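Local coordinates for putative short-chain dehydrogenase/reductase (Burkholderia xenovorans, PDB 5JY1), which binds NAD as a short-chain dehydrogenase/reductase and probably catalyses nucleotide-dependent oxidoreduction, perhaps of 3-oxoacyl-acyl-carrier-protein type, at residues Gly25-Glu37 with Pro227-Ala239. Residues are numbered along the deposited sequence; the frame is centred on the assembly and turned at random.
Sequences GIGRGVARSFGNE and PEQDIGPAAVFFA. With NAD (nicotinamide-adenine-dinucleotide), chain E.
Helices 25-36 and 227-239 cross at -69° with their axes 7.7 Å apart, close enough at Gly29 for its CA to lie 3.8 Å from Glu228 CA. Glu228 is a knob in the hole formed by Gly29, Arg32, Ser33 and Asn36. With CG anti to the backbone N (chi1 175°) and the chain extended, its CB and CG lie against Gly29 and its carboxylate reaches Arg32, whose NE gives OE1 a straight 2.7 Å salt-bridge hydrogen bond. OE1 lies in the guanidinium plane, but NE comes from above the carboxylate plane. Two waters bind OE2, one linking it to Asn36 ND2, while Arg32 NH1 pairs with Glu57. In one of its two conformers Ser33 OG bonds to Gly29 O (2.8 Å) and lies 3.3 Å from Gly232 CA. The Phe34 ring takes Val30 CG1 on one face and presents its edge to Val236 CG2, CD1 to CG2 3.7 Å; Ala239 CB meets CZ obliquely. Toward the cofactor, Ile26 CG2 touches Ile231 CG2 (3.8 Å), and Ile26 N donates to NAD O2N at 2.6 Å. This is the SDR Rossmann fold: the helix after the glycine-rich turn, its N-terminal end at the dinucleotide phosphates, packs against the helix preceding the last strand, 250-253.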
loop_
_atom_site.group_PDB
_atom_site.type_symbol
_atom_site.label_atom_id
_atom_site.label_comp_id
_atom_site.label_asym_id
_atom_site.label_seq_id
_atom_site.Cartn_x
_atom_site.Cartn_y
_atom_site.Cartn_z
ATOM N N GLY A 25 4.505 26.611 -12.111
ATOM C CA GLY A 25 4.704 25.528 -11.159
ATOM C C GLY A 25 5.226 24.255 -11.793
ATOM O O GLY A 25 6.116 24.266 -12.652
ATOM N N ILE A 26 4.659 23.127 -11.360
ATOM C CA ILE A 26 5.125 21.834 -11.847
ATOM C C ILE A 26 4.780 21.654 -13.321
ATOM O O ILE A 26 5.581 21.114 -14.095
ATOM C CB ILE A 26 4.550 20.701 -10.975
ATOM C CG1 ILE A 26 5.243 20.709 -9.611
ATOM C CG2 ILE A 26 4.737 19.365 -11.663
ATOM C CD1 ILE A 26 4.717 19.680 -8.613
ATOM N N GLY A 27 3.594 22.107 -13.738
ATOM C CA GLY A 27 3.209 21.949 -15.130
ATOM C C GLY A 27 4.168 22.645 -16.077
ATOM O O GLY A 27 4.500 22.118 -17.140
ATOM N N ARG A 28 4.622 23.845 -15.698
ATOM C CA ARG A 28 5.623 24.554 -16.488
ATOM C C ARG A 28 6.935 23.782 -16.535
ATOM O O ARG A 28 7.580 23.695 -17.588
ATOM C CB ARG A 28 5.853 25.947 -15.904
ATOM C CG ARG A 28 7.075 26.660 -16.474
ATOM C CD ARG A 28 7.215 28.049 -15.884
ATOM N NE ARG A 28 8.386 28.751 -16.405
ATOM C CZ ARG A 28 9.612 28.632 -15.903
ATOM N NH1 ARG A 28 9.834 27.830 -14.869
ATOM N NH2 ARG A 28 10.620 29.308 -16.440
ATOM N N GLY A 29 7.353 23.228 -15.397
ATOM C CA GLY A 29 8.586 22.461 -15.377
ATOM C C GLY A 29 8.494 21.218 -16.236
ATOM O O GLY A 29 9.438 20.876 -16.954
ATOM N N VAL A 30 7.349 20.532 -16.185
ATOM C CA VAL A 30 7.139 19.361 -17.034
ATOM C C VAL A 30 7.132 19.762 -18.507
ATOM O O VAL A 30 7.762 19.110 -19.349
ATOM C CB VAL A 30 5.838 18.637 -16.632
ATOM C CG1 VAL A 30 5.513 17.535 -17.630
ATOM C CG2 VAL A 30 5.962 18.063 -15.220
ATOM N N ALA A 31 6.411 20.837 -18.846
ATOM C CA ALA A 31 6.343 21.263 -20.240
ATOM C C ALA A 31 7.725 21.592 -20.792
ATOM O O ALA A 31 8.056 21.205 -21.916
ATOM C CB ALA A 31 5.411 22.472 -20.378
ATOM N N ARG A 32 8.541 22.316 -20.021
ATOM C CA ARG A 32 9.889 22.647 -20.477
ATOM C C ARG A 32 10.755 21.398 -20.608
ATOM O O ARG A 32 11.548 21.286 -21.553
ATOM C CB ARG A 32 10.525 23.663 -19.526
ATOM C CG ARG A 32 9.984 25.083 -19.690
ATOM C CD ARG A 32 10.342 25.963 -18.507
ATOM N NE ARG A 32 11.784 26.001 -18.284
ATOM C CZ ARG A 32 12.583 26.987 -18.679
ATOM N NH1 ARG A 32 12.086 28.043 -19.310
ATOM N NH2 ARG A 32 13.884 26.919 -18.434
ATOM N N SER A 33 10.621 20.451 -19.668
ATOM C CA SER A 33 11.364 19.196 -19.772
ATOM C C SER A 33 10.968 18.428 -21.022
ATOM O O SER A 33 11.829 17.889 -21.724
ATOM C CB SER A 33 11.129 18.329 -18.531
ATOM O OG SER A 33 11.479 19.022 -17.354
ATOM N N PHE A 34 9.665 18.365 -21.315
ATOM C CA PHE A 34 9.193 17.708 -22.532
ATOM C C PHE A 34 9.744 18.391 -23.779
ATOM O O PHE A 34 10.117 17.724 -24.753
ATOM C CB PHE A 34 7.661 17.723 -22.583
ATOM C CG PHE A 34 6.988 16.721 -21.683
ATOM C CD1 PHE A 34 7.706 15.953 -20.779
ATOM C CD2 PHE A 34 5.612 16.543 -21.760
ATOM C CE1 PHE A 34 7.059 15.026 -19.961
ATOM C CE2 PHE A 34 4.965 15.613 -20.955
ATOM C CZ PHE A 34 5.690 14.863 -20.052
ATOM N N GLY A 35 9.755 19.725 -23.789
ATOM C CA GLY A 35 10.269 20.431 -24.950
ATOM C C GLY A 35 11.718 20.092 -25.234
ATOM O O GLY A 35 12.113 19.934 -26.392
ATOM N N ASN A 36 12.527 19.955 -24.177
ATOM C CA ASN A 36 13.939 19.638 -24.352
ATOM C C ASN A 36 14.163 18.190 -24.773
ATOM O O ASN A 36 15.248 17.862 -25.264
ATOM C CB ASN A 36 14.711 19.939 -23.064
ATOM C CG ASN A 36 14.862 21.429 -22.809
ATOM O OD1 ASN A 36 15.008 22.222 -23.743
ATOM N ND2 ASN A 36 14.818 21.820 -21.539
ATOM N N GLU A 37 13.168 17.319 -24.600
ATOM C CA GLU A 37 13.253 15.950 -25.090
ATOM C C GLU A 37 12.636 15.772 -26.474
ATOM O O GLU A 37 12.483 14.634 -26.926
ATOM C CB GLU A 37 12.601 14.982 -24.092
ATOM C CG GLU A 37 13.311 14.925 -22.755
ATOM C CD GLU A 37 14.739 14.417 -22.860
ATOM O OE1 GLU A 37 15.037 13.605 -23.764
ATOM O OE2 GLU A 37 15.570 14.834 -22.027
ATOM N N PRO A 227 10.732 22.143 -9.891
ATOM C CA PRO A 227 9.788 21.606 -10.887
ATOM C C PRO A 227 10.460 20.985 -12.103
ATOM O O PRO A 227 10.208 19.815 -12.409
ATOM C CB PRO A 227 8.946 22.838 -11.247
ATOM C CG PRO A 227 8.922 23.629 -9.974
ATOM C CD PRO A 227 10.291 23.442 -9.350
ATOM N N GLU A 228 11.341 21.722 -12.781
ATOM C CA GLU A 228 11.882 21.216 -14.037
ATOM C C GLU A 228 12.930 20.129 -13.820
ATOM O O GLU A 228 12.921 19.114 -14.524
ATOM C CB GLU A 228 12.474 22.356 -14.866
ATOM C CG GLU A 228 13.151 21.866 -16.137
ATOM C CD GLU A 228 13.472 22.985 -17.111
ATOM O OE1 GLU A 228 13.138 24.156 -16.816
ATOM O OE2 GLU A 228 14.057 22.683 -18.178
ATOM N N GLN A 229 13.836 20.310 -12.852
ATOM C CA GLN A 229 14.957 19.387 -12.686
ATOM C C GLN A 229 14.587 18.144 -11.892
ATOM O O GLN A 229 15.181 17.082 -12.105
ATOM C CB GLN A 229 16.134 20.084 -11.996
ATOM C CG GLN A 229 16.937 21.016 -12.881
ATOM C CD GLN A 229 18.179 21.538 -12.182
ATOM O OE1 GLN A 229 18.988 20.765 -11.663
ATOM N NE2 GLN A 229 18.328 22.856 -12.149
ATOM N N ASP A 230 13.628 18.249 -10.969
ATOM C CA ASP A 230 13.290 17.112 -10.110
ATOM C C ASP A 230 11.999 16.405 -10.499
ATOM O O ASP A 230 11.938 15.176 -10.411
ATOM C CB ASP A 230 13.199 17.558 -8.646
ATOM C CG ASP A 230 14.555 17.926 -8.070
ATOM O OD1 ASP A 230 15.481 17.096 -8.186
ATOM O OD2 ASP A 230 14.706 19.046 -7.536
ATOM N N ILE A 231 10.958 17.131 -10.913
ATOM C CA ILE A 231 9.713 16.471 -11.303
ATOM C C ILE A 231 9.708 16.146 -12.790
ATOM O O ILE A 231 9.268 15.063 -13.188
ATOM C CB ILE A 231 8.486 17.331 -10.920
ATOM C CG1 ILE A 231 8.606 17.873 -9.490
ATOM C CG2 ILE A 231 7.193 16.525 -11.102
ATOM C CD1 ILE A 231 8.803 16.813 -8.403
ATOM N N GLY A 232 10.201 17.075 -13.608
ATOM C CA GLY A 232 10.257 16.922 -15.048
ATOM C C GLY A 232 10.726 15.558 -15.530
ATOM O O GLY A 232 10.060 14.913 -16.342
ATOM N N PRO A 233 11.885 15.085 -15.056
ATOM C CA PRO A 233 12.387 13.801 -15.569
ATOM C C PRO A 233 11.537 12.611 -15.174
ATOM O O PRO A 233 11.515 11.617 -15.911
ATOM C CB PRO A 233 13.803 13.716 -14.973
ATOM C CG PRO A 233 14.181 15.146 -14.726
ATOM C CD PRO A 233 12.908 15.772 -14.246
ATOM N N ALA A 234 10.834 12.672 -14.040
ATOM C CA ALA A 234 9.913 11.591 -13.702
ATOM C C ALA A 234 8.729 11.577 -14.661
ATOM O O ALA A 234 8.266 10.509 -15.084
ATOM C CB ALA A 234 9.436 11.740 -12.256
ATOM N N ALA A 235 8.234 12.758 -15.019
ATOM C CA ALA A 235 7.207 12.844 -16.049
ATOM C C ALA A 235 7.723 12.334 -17.391
ATOM O O ALA A 235 7.003 11.639 -18.117
ATOM C CB ALA A 235 6.723 14.288 -16.173
ATOM N N VAL A 236 8.960 12.690 -17.753
ATOM C CA VAL A 236 9.527 12.194 -19.006
ATOM C C VAL A 236 9.577 10.667 -19.005
ATOM O O VAL A 236 9.233 10.021 -20.002
ATOM C CB VAL A 236 10.920 12.810 -19.244
ATOM C CG1 VAL A 236 11.614 12.117 -20.421
ATOM C CG2 VAL A 236 10.794 14.305 -19.537
ATOM N N PHE A 237 10.005 10.066 -17.891
ATOM C CA PHE A 237 10.002 8.608 -17.789
ATOM C C PHE A 237 8.631 8.036 -18.132
ATOM O O PHE A 237 8.506 7.164 -19.000
ATOM C CB PHE A 237 10.422 8.177 -16.381
ATOM C CG PHE A 237 10.300 6.683 -16.131
ATOM C CD1 PHE A 237 11.160 5.784 -16.756
ATOM C CD2 PHE A 237 9.343 6.196 -15.251
ATOM C CE1 PHE A 237 11.049 4.417 -16.528
ATOM C CE2 PHE A 237 9.230 4.825 -15.003
ATOM C CZ PHE A 237 10.089 3.940 -15.638
ATOM N N PHE A 238 7.585 8.544 -17.479
ATOM C CA PHE A 238 6.241 8.019 -17.675
ATOM C C PHE A 238 5.615 8.449 -18.993
ATOM O O PHE A 238 4.497 8.013 -19.292
ATOM C CB PHE A 238 5.329 8.444 -16.517
ATOM C CG PHE A 238 5.539 7.636 -15.267
ATOM C CD1 PHE A 238 5.244 6.281 -15.255
ATOM C CD2 PHE A 238 6.020 8.222 -14.110
ATOM C CE1 PHE A 238 5.432 5.521 -14.113
ATOM C CE2 PHE A 238 6.214 7.472 -12.966
ATOM C CZ PHE A 238 5.922 6.118 -12.969
ATOM N N ALA A 239 6.291 9.296 -19.773
ATOM C CA ALA A 239 5.785 9.726 -21.070
ATOM C C ALA A 239 6.531 9.096 -22.239
ATOM O O ALA A 239 6.231 9.422 -23.398
ATOM C CB ALA A 239 5.862 11.255 -21.183
HETATM P PA NAD E . 0.325 25.718 -9.310
HETATM O O1A NAD E . -0.715 26.373 -8.453
HETATM O O2A NAD E . 1.715 26.313 -9.140
HETATM O O5B NAD E . -0.110 25.769 -10.923
HETATM C C5B NAD E . -1.431 25.471 -11.211
HETATM C C4B NAD E . -1.673 25.765 -12.747
HETATM O O4B NAD E . -2.866 25.379 -13.052
HETATM C C3B NAD E . -1.645 27.318 -12.962
HETATM O O3B NAD E . -0.850 27.634 -14.063
HETATM C C2B NAD E . -3.098 27.653 -13.197
HETATM O O2B NAD E . -3.241 28.948 -13.961
HETATM C C1B NAD E . -3.514 26.600 -13.875
HETATM N N9A NAD E . -4.960 26.479 -13.826
HETATM C C8A NAD E . -5.737 26.745 -12.774
HETATM N N7A NAD E . -6.987 26.520 -13.123
HETATM C C5A NAD E . -6.989 26.113 -14.396
HETATM C C6A NAD E . -8.043 25.758 -15.239
HETATM N N6A NAD E . -9.491 25.663 -15.118
HETATM N N1A NAD E . -7.790 25.384 -16.479
HETATM C C2A NAD E . -6.491 25.349 -16.929
HETATM N N3A NAD E . -5.462 25.700 -16.121
HETATM C C4A NAD E . -5.735 26.082 -14.833
HETATM O O3 NAD E . 0.340 24.110 -8.940
HETATM P PN NAD E . 1.613 23.151 -8.594
HETATM O O1N NAD E . 2.077 23.435 -7.174
HETATM O O2N NAD E . 2.797 23.322 -9.564
HETATM O O5D NAD E . 1.039 21.597 -8.626
HETATM C C5D NAD E . 0.774 20.989 -9.889
HETATM C C4D NAD E . 0.168 19.562 -9.675
HETATM O O4D NAD E . 0.887 18.884 -8.782
HETATM C C3D NAD E . -1.233 19.705 -9.071
HETATM O O3D NAD E . -2.061 18.750 -9.536
HETATM C C2D NAD E . -0.979 19.508 -7.557
HETATM O O2D NAD E . -2.273 19.120 -6.935
HETATM C C1D NAD E . -0.066 18.561 -7.525
HETATM N N1N NAD E . 0.743 18.596 -6.316
HETATM C C2N NAD E . 1.735 19.515 -6.167
HETATM C C3N NAD E . 2.509 19.551 -5.005
HETATM C C7N NAD E . 3.610 20.570 -4.826
HETATM O O7N NAD E . 4.398 20.477 -3.897
HETATM N N7N NAD E . 3.738 21.643 -5.731
HETATM C C4N NAD E . 2.262 18.647 -4.003
HETATM C C5N NAD E . 1.282 17.729 -4.149
HETATM C C6N NAD E . 0.513 17.697 -5.321
HETATM O O HOH W 1 15.690 24.440 -19.169
HETATM O O HOH W 2 14.793 20.343 -18.906
#